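Local coordinates for protein putative acetylornithine deacetylase (Sulfolobus tokodaii, PDB 3VPB) that probably ligates the amino group of glutamate to the C-terminal glutamate gamma-carboxyl of the carrier protein LysW, using ATP, in arginine biosynthesis, at residues V214-K217 / L218-V222; L239-P242 / N243-Y246; K258-M261 / V262-I266. One frame throughout, in Å; residues are numbered along the deposited sequence.

All three contacts are local and lie in the RimK-like ATP-grasp part of the chain, two at helix ends and one at a hairpin turn. Contact 1 and contact 2 touch: Asp-215 OD2 is 3.0 Å from Tyr-246 OH, probably a hydrogen bond, and Leu-218 CB packs on Tyr-246 CE2 at 3.6 Å. The centre of contact 3 lies about 19 Å from that of contact 1 and about 24 Å from that of contact 2. Contact 2 places Leu-239 against the adenine of ADP, and contact 3 holds the side-chain carboxylate of the bound glutamate. Contact 1 touches neither: the Leu-218 side chain is about 14 Å from ADP, and that of Val-214 about 14 Å from the glutamate.

Contact 1 of 3, residues V214-K217 / L218-V222; sequences VDEK and LKETV
Lys-217 O takes two bonds from Thr-221, one turn on: the hydroxyl OG1 gives the shorter, 2.7 Å to Lys-217 O, and the backbone N the other. They reach the oxygen from opposite faces of the carbonyl plane, each tilted about 30° out of it. With chi1 -58° the threonine hydroxyl lies beside its own backbone N, folded back toward the preceding turn. Asp-215 is the N-cap. Its chi1 of 59° tucks CG between its own N and carbonyl carbon, and OD1 accepts from Leu-218 N at 2.9 Å, met nearly along the C-O axis. The same OD1 has a long salt bridge with Lys-217 NZ at 3.7 Å. On the outer side, Glu-216 and Lys-219 run side by side, the lysine CD 3.5 Å from Glu-216 OE1, but NZ stays beyond salt-bridge range. Glu-216 OE1 also comes within 3.2 Å of Glu-220 OE2, two like charges that may raise the pKa of either acid. Val-214 CG1 meets Leu-218 CD2 at 3.9 Å, the two side chains crossing at about a right angle. Both residues rest on Cys-189, while Leu-218 also touches Ile-238 and Tyr-246, seating the start of helix 216-229 on the sheet of strands 185-193, 233-241 and 245-252.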
ATOM      1  N   VAL B 214      23.401   5.901 -36.417  1.00 31.91           N
ATOM      2  CA  VAL B 214      22.099   5.309 -36.627  1.00 32.18           C
ATOM      3  C   VAL B 214      22.067   4.671 -38.007  1.00 31.96           C
ATOM      4  O   VAL B 214      22.071   5.366 -39.029  1.00 32.22           O
ATOM      5  CB  VAL B 214      20.957   6.338 -36.484  1.00 32.23           C
ATOM      6  CG1 VAL B 214      19.610   5.627 -36.484  1.00 31.96           C
ATOM      7  CG2 VAL B 214      21.141   7.178 -35.219  1.00 33.00           C
ATOM      8  N   ASP B 215      22.055   3.344 -38.037  1.00 31.67           N
ATOM      9  CA  ASP B 215      22.011   2.622 -39.305  1.00 31.75           C
ATOM     10  C   ASP B 215      20.568   2.385 -39.731  1.00 31.49           C
ATOM     11  O   ASP B 215      19.627   2.614 -38.951  1.00 30.98           O
ATOM     12  CB  ASP B 215      22.792   1.295 -39.218  1.00 32.48           C
ATOM     13  CG  ASP B 215      22.252   0.345 -38.141  1.00 33.73           C
ATOM     14  OD1 ASP B 215      21.020   0.131 -38.049  1.00 31.15           O
ATOM     15  OD2 ASP B 215      23.087  -0.223 -37.400  1.00 39.22           O
ATOM     16  N   GLU B 216      20.389   1.928 -40.965  1.00 31.09           N
ATOM     17  CA  GLU B 216      19.054   1.752 -41.502  1.00 31.38           C
ATOM     18  C   GLU B 216      18.164   0.808 -40.699  1.00 30.24           C
ATOM     19  O   GLU B 216      16.998   1.126 -40.490  1.00 29.70           O
ATOM     20  CB  GLU B 216      19.081   1.352 -42.982  1.00 32.14           C
ATOM     21  CG  GLU B 216      18.932   2.549 -43.907  1.00 35.89           C
ATOM     22  CD  GLU B 216      17.622   3.333 -43.686  1.00 41.16           C
ATOM     23  OE1 GLU B 216      16.573   2.717 -43.369  1.00 43.32           O
ATOM     24  OE2 GLU B 216      17.642   4.576 -43.833  1.00 43.43           O
ATOM     25  N   LYS B 217      18.710  -0.328 -40.258  1.00 28.78           N
ATOM     26  CA  LYS B 217      17.930  -1.328 -39.528  1.00 28.26           C
ATOM     27  C   LYS B 217      17.374  -0.717 -38.242  1.00 26.53           C
ATOM     28  O   LYS B 217      16.264  -1.016 -37.857  1.00 25.41           O
ATOM     29  CB  LYS B 217      18.770  -2.556 -39.172  1.00 28.90           C
ATOM     30  CG  LYS B 217      19.395  -3.294 -40.364  1.00 31.52           C
ATOM     31  CD  LYS B 217      20.842  -3.739 -40.077  1.00 33.53           C
ATOM     32  CE  LYS B 217      21.836  -2.560 -40.159  1.00 35.99           C
ATOM     33  NZ  LYS B 217      21.532  -1.573 -41.275  1.00 37.09           N
ATOM     34  N   LEU B 218      18.167   0.126 -37.587  1.00 25.64           N
ATOM     35  CA  LEU B 218      17.718   0.791 -36.346  1.00 24.72           C
ATOM     36  C   LEU B 218      16.567   1.743 -36.633  1.00 24.17           C
ATOM     37  O   LEU B 218      15.550   1.709 -35.940  1.00 24.08           O
ATOM     38  CB  LEU B 218      18.860   1.553 -35.686  1.00 24.11           C
ATOM     39  CG  LEU B 218      18.561   2.261 -34.361  1.00 21.31           C
ATOM     40  CD1 LEU B 218      17.869   1.332 -33.349  1.00 21.71           C
ATOM     41  CD2 LEU B 218      19.833   2.862 -33.805  1.00 23.80           C
ATOM     42  N   LYS B 219      16.732   2.580 -37.659  1.00 23.65           N
ATOM     43  CA  LYS B 219      15.701   3.544 -38.028  1.00 23.35           C
ATOM     44  C   LYS B 219      14.393   2.824 -38.353  1.00 22.72           C
ATOM     45  O   LYS B 219      13.337   3.235 -37.892  1.00 22.13           O
ATOM     46  CB  LYS B 219      16.151   4.414 -39.222  1.00 24.05           C
ATOM     47  CG  LYS B 219      15.015   5.234 -39.871  1.00 25.81           C
ATOM     48  CD  LYS B 219      15.175   5.252 -41.405  1.00 30.28           C
ATOM     49  CE  LYS B 219      13.832   5.233 -42.175  1.00 31.68           C
ATOM     50  NZ  LYS B 219      12.965   3.990 -42.128  1.00 31.46           N
ATOM     51  N   GLU B 220      14.489   1.752 -39.146  1.00 23.06           N
ATOM     52  CA  GLU B 220      13.334   0.976 -39.604  1.00 23.73           C
ATOM     53  C   GLU B 220      12.613   0.343 -38.423  1.00 23.55           C
ATOM     54  O   GLU B 220      11.386   0.300 -38.386  1.00 23.51           O
ATOM     55  CB  GLU B 220      13.801  -0.132 -40.562  1.00 25.01           C
ATOM     56  CG  GLU B 220      14.267   0.390 -41.892  1.00 26.69           C
ATOM     57  CD  GLU B 220      15.158  -0.593 -42.683  1.00 33.22           C
ATOM     58  OE1 GLU B 220      15.554  -1.676 -42.163  1.00 34.08           O
ATOM     59  OE2 GLU B 220      15.469  -0.260 -43.849  1.00 34.75           O
ATOM     60  N   THR B 221      13.398  -0.144 -37.465  1.00 23.20           N
ATOM     61  CA  THR B 221      12.845  -0.748 -36.252  1.00 23.38           C
ATOM     62  C   THR B 221      12.036   0.278 -35.473  1.00 22.91           C
ATOM     63  O   THR B 221      10.878   0.015 -35.144  1.00 22.82           O
ATOM     64  CB  THR B 221      13.947  -1.339 -35.359  1.00 23.09           C
ATOM     65  OG1 THR B 221      14.674  -2.318 -36.113  1.00 24.66           O
ATOM     66  CG2 THR B 221      13.336  -2.002 -34.140  1.00 23.09           C
ATOM     67  N   VAL B 222      12.655   1.427 -35.174  1.00 22.72           N
ATOM     68  CA  VAL B 222      11.988   2.497 -34.423  1.00 23.23           C
ATOM     69  C   VAL B 222      10.720   2.956 -35.149  1.00 22.76           C
ATOM     70  O   VAL B 222       9.650   3.051 -34.541  1.00 21.87           O
ATOM     71  CB  VAL B 222      12.917   3.716 -34.171  1.00 23.04           C
ATOM     72  CG1 VAL B 222      12.178   4.864 -33.498  1.00 24.29           C
ATOM     73  CG2 VAL B 222      14.123   3.317 -33.335  1.00 24.39           C
TER

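Contact 2 of 3, residues L239-P242 / N243-Y246; sequences LEHP and NKGY. With ADP (adenosine-5'-diphosphate), chain L.
His-241 turns its imidazole back over the hairpin loop that follows it. CB lies 3.5 Å from Gly-245 O, the acceptor of its own backbone N, and chi1 of -168° carries CG away from that N to the side of the carbonyl carbon. ND1 then accepts two backbone donors of the turn, Asn-243 N at 3.1 Å and Lys-244 N at 3.2 Å, both somewhat out of the ring plane. Farther out, CE1 passes Asn-243 OD1, and Lys-244 CE rides over the ring centre in a CH-pi contact, 3.6 Å from the centroid. Pro-242 CD lies against the opposite face, toward the rim. At the tip, NE2 has a weak hydrogen bond to Glu-168, whose carboxylate also forms a salt bridge with Lys-244 NZ. On the other face of the sheet, Glu-240 CG packs 3.9 Å from Tyr-246 CE1, with carboxylate and ring planes 14° apart; Arg-175 and Lys-173 pair with that carboxylate. Leu-239 CD1 reaches ADP C6 at 3.7 Å. The turn thus joins strands 233-241 and 245-252 in an antiparallel hairpin at the edge of the sheet, with strand 175-182 beside the first strand and helix 216-229 beyond Tyr-246.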
ATOM      1  N   LEU B 239      17.320  -2.666 -27.058  1.00 15.85           N
ATOM      2  CA  LEU B 239      18.416  -3.485 -26.572  1.00 16.71           C
ATOM      3  C   LEU B 239      19.080  -4.171 -27.753  1.00 16.74           C
ATOM      4  O   LEU B 239      18.441  -4.418 -28.795  1.00 17.20           O
ATOM      5  CB  LEU B 239      17.920  -4.552 -25.590  1.00 16.87           C
ATOM      6  CG  LEU B 239      17.279  -4.003 -24.312  1.00 17.88           C
ATOM      7  CD1 LEU B 239      16.427  -5.083 -23.647  1.00 16.98           C
ATOM      8  CD2 LEU B 239      18.389  -3.480 -23.413  1.00 17.56           C
ATOM      9  N   GLU B 240      20.361  -4.492 -27.595  1.00 16.61           N
ATOM     10  CA  GLU B 240      21.127  -5.104 -28.702  1.00 17.02           C
ATOM     11  C   GLU B 240      21.475  -6.533 -28.322  1.00 17.22           C
ATOM     12  O   GLU B 240      22.193  -6.759 -27.321  1.00 17.23           O
ATOM     13  CB  GLU B 240      22.397  -4.302 -28.978  1.00 16.70           C
ATOM     14  CG  GLU B 240      22.101  -2.863 -29.414  1.00 18.03           C
ATOM     15  CD  GLU B 240      23.280  -1.936 -29.204  1.00 19.68           C
ATOM     16  OE1 GLU B 240      23.545  -1.527 -28.049  1.00 21.86           O
ATOM     17  OE2 GLU B 240      23.939  -1.589 -30.204  1.00 20.60           O
ATOM     18  N   HIS B 241      20.898  -7.477 -29.062  1.00 17.26           N
ATOM     19  CA  HIS B 241      21.066  -8.904 -28.798  1.00 18.16           C
ATOM     20  C   HIS B 241      22.215  -9.420 -29.655  1.00 19.11           C
ATOM     21  O   HIS B 241      22.260  -9.123 -30.855  1.00 19.16           O
ATOM     22  CB  HIS B 241      19.779  -9.671 -29.141  1.00 18.33           C
ATOM     23  CG  HIS B 241      19.766 -11.080 -28.635  1.00 18.88           C
ATOM     24  ND1 HIS B 241      20.426 -12.110 -29.274  1.00 20.05           N
ATOM     25  CD2 HIS B 241      19.186 -11.627 -27.540  1.00 20.11           C
ATOM     26  CE1 HIS B 241      20.233 -13.233 -28.610  1.00 20.87           C
ATOM     27  NE2 HIS B 241      19.496 -12.966 -27.546  1.00 22.21           N
ATOM     28  N   PRO B 242      23.135 -10.195 -29.050  1.00 20.07           N
ATOM     29  CA  PRO B 242      24.325 -10.706 -29.743  1.00 21.36           C
ATOM     30  C   PRO B 242      24.023 -11.487 -31.037  1.00 22.43           C
ATOM     31  O   PRO B 242      24.861 -11.488 -31.936  1.00 22.53           O
ATOM     32  CB  PRO B 242      24.933 -11.687 -28.737  1.00 21.39           C
ATOM     33  CG  PRO B 242      24.384 -11.358 -27.431  1.00 21.44           C
ATOM     34  CD  PRO B 242      23.110 -10.581 -27.622  1.00 20.38           C
ATOM     35  N   ASN B 243      22.870 -12.156 -31.118  1.00 22.81           N
ATOM     36  CA  ASN B 243      22.488 -12.889 -32.339  1.00 24.36           C
ATOM     37  C   ASN B 243      21.393 -12.185 -33.132  1.00 23.70           C
ATOM     38  O   ASN B 243      21.443 -12.132 -34.366  1.00 23.93           O
ATOM     39  CB  ASN B 243      22.052 -14.338 -32.019  1.00 25.12           C
ATOM     40  CG  ASN B 243      23.060 -15.085 -31.162  1.00 30.04           C
ATOM     41  OD1 ASN B 243      22.704 -15.694 -30.140  1.00 34.79           O
ATOM     42  ND2 ASN B 243      24.328 -15.052 -31.570  1.00 32.66           N
ATOM     43  N   LYS B 244      20.405 -11.647 -32.424  1.00 22.74           N
ATOM     44  CA  LYS B 244      19.168 -11.139 -33.051  1.00 22.22           C
ATOM     45  C   LYS B 244      19.189  -9.666 -33.467  1.00 21.56           C
ATOM     46  O   LYS B 244      18.303  -9.212 -34.199  1.00 22.61           O
ATOM     47  CB  LYS B 244      17.956 -11.387 -32.139  1.00 21.62           C
ATOM     48  CG  LYS B 244      17.657 -12.853 -31.846  1.00 23.42           C
ATOM     49  CD  LYS B 244      16.354 -13.017 -31.046  1.00 24.81           C
ATOM     50  CE  LYS B 244      16.537 -12.821 -29.537  1.00 26.79           C
ATOM     51  NZ  LYS B 244      15.215 -12.976 -28.827  1.00 25.18           N
ATOM     52  N   GLY B 245      20.176  -8.915 -32.993  1.00 21.01           N
ATOM     53  CA  GLY B 245      20.283  -7.497 -33.279  1.00 19.76           C
ATOM     54  C   GLY B 245      19.349  -6.669 -32.431  1.00 19.29           C
ATOM     55  O   GLY B 245      19.256  -6.870 -31.212  1.00 19.20           O
ATOM     56  N   TYR B 246      18.651  -5.731 -33.070  1.00 18.51           N
ATOM     57  CA  TYR B 246      17.859  -4.757 -32.305  1.00 17.42           C
ATOM     58  C   TYR B 246      16.544  -5.367 -31.827  1.00 16.94           C
ATOM     59  O   TYR B 246      15.788  -5.961 -32.607  1.00 17.94           O
ATOM     60  CB  TYR B 246      17.579  -3.491 -33.104  1.00 16.84           C
ATOM     61  CG  TYR B 246      18.820  -2.719 -33.501  1.00 19.40           C
ATOM     62  CD1 TYR B 246      19.711  -2.267 -32.530  1.00 19.16           C
ATOM     63  CD2 TYR B 246      19.090  -2.431 -34.843  1.00 20.74           C
ATOM     64  CE1 TYR B 246      20.868  -1.542 -32.880  1.00 22.50           C
ATOM     65  CE2 TYR B 246      20.246  -1.699 -35.207  1.00 22.51           C
ATOM     66  CZ  TYR B 246      21.115  -1.263 -34.213  1.00 23.05           C
ATOM     67  OH  TYR B 246      22.243  -0.554 -34.539  1.00 26.58           O
TER
HETATM   68  PB  ADP L 500      11.770   1.452 -17.388  1.00 15.62           P
HETATM   69  O1B ADP L 500      10.452   1.816 -17.962  1.00 17.75           O
HETATM   70  O2B ADP L 500      12.968   2.214 -17.930  1.00 18.00           O
HETATM   71  O3B ADP L 500      11.817   1.335 -15.891  1.00 15.24           O
HETATM   72  PA  ADP L 500      12.974  -0.722 -18.895  1.00 17.66           P
HETATM   73  O1A ADP L 500      12.302  -2.026 -19.313  1.00 17.86           O
HETATM   74  O2A ADP L 500      13.419   0.327 -19.890  1.00 16.09           O
HETATM   75  O3A ADP L 500      11.970  -0.093 -17.809  1.00 18.44           O
HETATM   76  O5' ADP L 500      14.241  -1.160 -18.010  1.00 17.37           O
HETATM   77  C5' ADP L 500      15.173  -0.237 -17.448  1.00 15.60           C
HETATM   78  C4' ADP L 500      16.589  -0.687 -17.753  1.00 14.35           C
HETATM   79  O4' ADP L 500      16.746  -2.043 -17.320  1.00 16.02           O
HETATM   80  C3' ADP L 500      16.841  -0.706 -19.263  1.00 16.64           C
HETATM   81  O3' ADP L 500      17.354   0.553 -19.714  1.00 17.50           O
HETATM   82  C2' ADP L 500      17.868  -1.803 -19.415  1.00 17.85           C
HETATM   83  O2' ADP L 500      19.179  -1.306 -19.112  1.00 19.01           O
HETATM   84  C1' ADP L 500      17.481  -2.759 -18.319  1.00 15.54           C
HETATM   85  N9  ADP L 500      16.619  -3.834 -18.846  1.00 13.90           N
HETATM   86  C8  ADP L 500      15.266  -3.925 -18.776  1.00 12.45           C
HETATM   87  N7  ADP L 500      14.877  -5.084 -19.328  1.00 13.28           N
HETATM   88  C5  ADP L 500      15.981  -5.737 -19.743  1.00 12.49           C
HETATM   89  C6  ADP L 500      16.273  -6.999 -20.434  1.00 11.34           C
HETATM   90  N6  ADP L 500      15.268  -7.834 -20.757  1.00 13.62           N
HETATM   91  N1  ADP L 500      17.581  -7.333 -20.650  1.00 14.72           N
HETATM   92  C2  ADP L 500      18.594  -6.526 -20.314  1.00 12.00           C
HETATM   93  N3  ADP L 500      18.379  -5.330 -19.708  1.00 14.50           N
HETATM   94  C4  ADP L 500      17.116  -4.912 -19.423  1.00 12.76           C

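Contact 3 of 3, residues K258-M261 / V262-I266; sequences KGFM and VATNI. With GLU (glutamic acid), chain M.
Two torsions bring Phe-260 and Thr-264 together: chi1 of -169° sets the phenyl ring opposite its own N, and chi1 of 63° places Thr-264 OG1 between its N and carbonyl carbon. CG2 of the threonine consequently lies over the middle of the Phe-260 ring, a CH-pi contact 4.2 Å from the centroid and 8° off the normal. OG1 is 2.7 Å from Phe-260 O, to which it donates from well above the carbonyl plane, while Thr-264 N meets that oxygen nearly head-on at 2.9 Å. OG1 also accepts from Ile-266 N at 3.2 Å, an ST turn. The chain leaves the helix at Asn-265, which has positive phi and a weak bond to Met-261 O. Ile-266 CD1 then reaches Phe-260 CE2 at 3.8 Å, and Leu-187 of strand 185-193 touches both side chains. At the start of the helix, Gly-259 N donates to OE1 of the bound glutamate at 2.9 Å. Phe-260 N donates to OE2 of the same carboxylate, also at 2.9 Å. Glycine, lacking a side chain, lets this group lie close to the backbone. Held by two N-H groups at the helix N-terminus, the carboxylate is probably stabilised as the anion, consistent with the role of this GF motif in substrate specificity.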
ATOM      1  N   LYS B 258      16.568  15.276 -21.384  1.00 20.27           N
ATOM      2  CA  LYS B 258      17.818  15.969 -21.007  1.00 21.10           C
ATOM      3  C   LYS B 258      19.070  15.233 -21.491  1.00 20.43           C
ATOM      4  O   LYS B 258      20.039  15.866 -21.930  1.00 21.00           O
ATOM      5  CB  LYS B 258      17.920  16.185 -19.497  1.00 22.08           C
ATOM      6  CG  LYS B 258      17.199  17.428 -19.013  1.00 26.49           C
ATOM      7  CD  LYS B 258      17.618  17.755 -17.584  1.00 32.01           C
ATOM      8  CE  LYS B 258      16.958  16.811 -16.608  1.00 33.76           C
ATOM      9  NZ  LYS B 258      17.814  16.599 -15.423  1.00 34.69           N
ATOM     10  N   GLY B 259      19.054  13.911 -21.377  1.00 20.01           N
ATOM     11  CA  GLY B 259      20.130  13.058 -21.883  1.00 19.06           C
ATOM     12  C   GLY B 259      20.210  13.102 -23.394  1.00 18.80           C
ATOM     13  O   GLY B 259      21.307  13.213 -23.969  1.00 19.08           O
ATOM     14  N   PHE B 260      19.041  13.041 -24.034  1.00 16.89           N
ATOM     15  CA  PHE B 260      18.948  13.089 -25.497  1.00 18.06           C
ATOM     16  C   PHE B 260      19.639  14.350 -25.980  1.00 18.82           C
ATOM     17  O   PHE B 260      20.463  14.303 -26.925  1.00 19.28           O
ATOM     18  CB  PHE B 260      17.473  13.049 -25.906  1.00 16.62           C
ATOM     19  CG  PHE B 260      17.228  12.835 -27.358  1.00 15.99           C
ATOM     20  CD1 PHE B 260      17.049  11.549 -27.874  1.00 15.48           C
ATOM     21  CD2 PHE B 260      17.097  13.923 -28.200  1.00 17.09           C
ATOM     22  CE1 PHE B 260      16.791  11.368 -29.236  1.00 17.29           C
ATOM     23  CE2 PHE B 260      16.844  13.757 -29.552  1.00 16.92           C
ATOM     24  CZ  PHE B 260      16.670  12.486 -30.070  1.00 16.55           C
ATOM     25  N   MET B 261      19.322  15.467 -25.328  1.00 19.31           N
ATOM     26  CA  MET B 261      19.909  16.762 -25.720  1.00 20.92           C
ATOM     27  C   MET B 261      21.430  16.821 -25.576  1.00 22.26           C
ATOM     28  O   MET B 261      22.104  17.325 -26.464  1.00 22.92           O
ATOM     29  CB  MET B 261      19.240  17.926 -25.005  1.00 21.11           C
ATOM     30  CG  MET B 261      17.859  18.203 -25.538  1.00 20.03           C
ATOM     31  SD  MET B 261      17.070  19.519 -24.613  1.00 23.66           S
ATOM     32  CE  MET B 261      18.017  20.905 -25.300  1.00 20.28           C
ATOM     33  N   VAL B 262      21.977  16.287 -24.494  1.00 23.51           N
ATOM     34  CA  VAL B 262      23.440  16.317 -24.365  1.00 24.97           C
ATOM     35  C   VAL B 262      24.126  15.447 -25.424  1.00 24.37           C
ATOM     36  O   VAL B 262      25.227  15.772 -25.879  1.00 25.23           O
ATOM     37  CB  VAL B 262      23.960  15.975 -22.938  1.00 25.48           C
ATOM     38  CG1 VAL B 262      23.244  16.769 -21.900  1.00 26.66           C
ATOM     39  CG2 VAL B 262      23.851  14.498 -22.640  1.00 28.28           C
ATOM     40  N   ALA B 263      23.485  14.362 -25.838  1.00 23.30           N
ATOM     41  CA  ALA B 263      24.131  13.474 -26.784  1.00 23.02           C
ATOM     42  C   ALA B 263      23.989  13.925 -28.237  1.00 23.10           C
ATOM     43  O   ALA B 263      24.952  13.837 -28.996  1.00 23.20           O
ATOM     44  CB  ALA B 263      23.656  12.043 -26.603  1.00 22.48           C
ATOM     45  N   THR B 264      22.819  14.452 -28.609  1.00 21.93           N
ATOM     46  CA  THR B 264      22.481  14.676 -30.026  1.00 22.47           C
ATOM     47  C   THR B 264      22.546  16.146 -30.479  1.00 23.32           C
ATOM     48  O   THR B 264      22.517  16.441 -31.696  1.00 23.53           O
ATOM     49  CB  THR B 264      21.055  14.194 -30.330  1.00 22.73           C
ATOM     50  OG1 THR B 264      20.126  14.954 -29.558  1.00 20.64           O
ATOM     51  CG2 THR B 264      20.882  12.702 -30.025  1.00 20.14           C
ATOM     52  N   ASN B 265      22.592  17.035 -29.493  1.00 23.40           N
ATOM     53  CA  ASN B 265      22.388  18.487 -29.650  1.00 24.52           C
ATOM     54  C   ASN B 265      21.080  18.908 -30.306  1.00 24.78           C
ATOM     55  O   ASN B 265      20.995  20.002 -30.871  1.00 25.68           O
ATOM     56  CB  ASN B 265      23.560  19.115 -30.400  1.00 24.48           C
ATOM     57  CG  ASN B 265      24.853  18.839 -29.742  1.00 26.63           C
ATOM     58  OD1 ASN B 265      25.747  18.227 -30.335  1.00 30.48           O
ATOM     59  ND2 ASN B 265      24.974  19.266 -28.491  1.00 27.40           N
ATOM     60  N   ILE B 266      20.069  18.045 -30.245  1.00 23.62           N
ATOM     61  CA  ILE B 266      18.771  18.352 -30.848  1.00 22.43           C
ATOM     62  C   ILE B 266      17.928  19.174 -29.872  1.00 21.90           C
ATOM     63  O   ILE B 266      17.812  18.828 -28.697  1.00 21.39           O
ATOM     64  CB  ILE B 266      18.045  17.067 -31.319  1.00 22.55           C
ATOM     65  CG1 ILE B 266      18.811  16.441 -32.499  1.00 23.00           C
ATOM     66  CG2 ILE B 266      16.572  17.345 -31.670  1.00 20.11           C
ATOM     67  CD1 ILE B 266      18.461  14.996 -32.784  1.00 25.92           C
TER
HETATM   68  N   GLU M 501      13.712   8.570 -18.444  1.00 19.83           N
HETATM   69  CA  GLU M 501      14.943   8.486 -19.275  1.00 19.65           C
HETATM   70  C   GLU M 501      16.061   7.872 -18.459  1.00 19.61           C
HETATM   71  O   GLU M 501      16.943   7.230 -19.060  1.00 19.16           O
HETATM   72  CB  GLU M 501      15.367   9.878 -19.771  1.00 20.02           C
HETATM   73  CG  GLU M 501      16.473   9.847 -20.811  1.00 20.59           C
HETATM   74  CD  GLU M 501      16.882  11.235 -21.303  1.00 21.55           C
HETATM   75  OE1 GLU M 501      16.928  12.183 -20.479  1.00 20.23           O
HETATM   76  OE2 GLU M 501      17.168  11.351 -22.527  1.00 21.35           O
HETATM   77  OXT GLU M 501      16.121   8.024 -17.218  1.00 20.14           O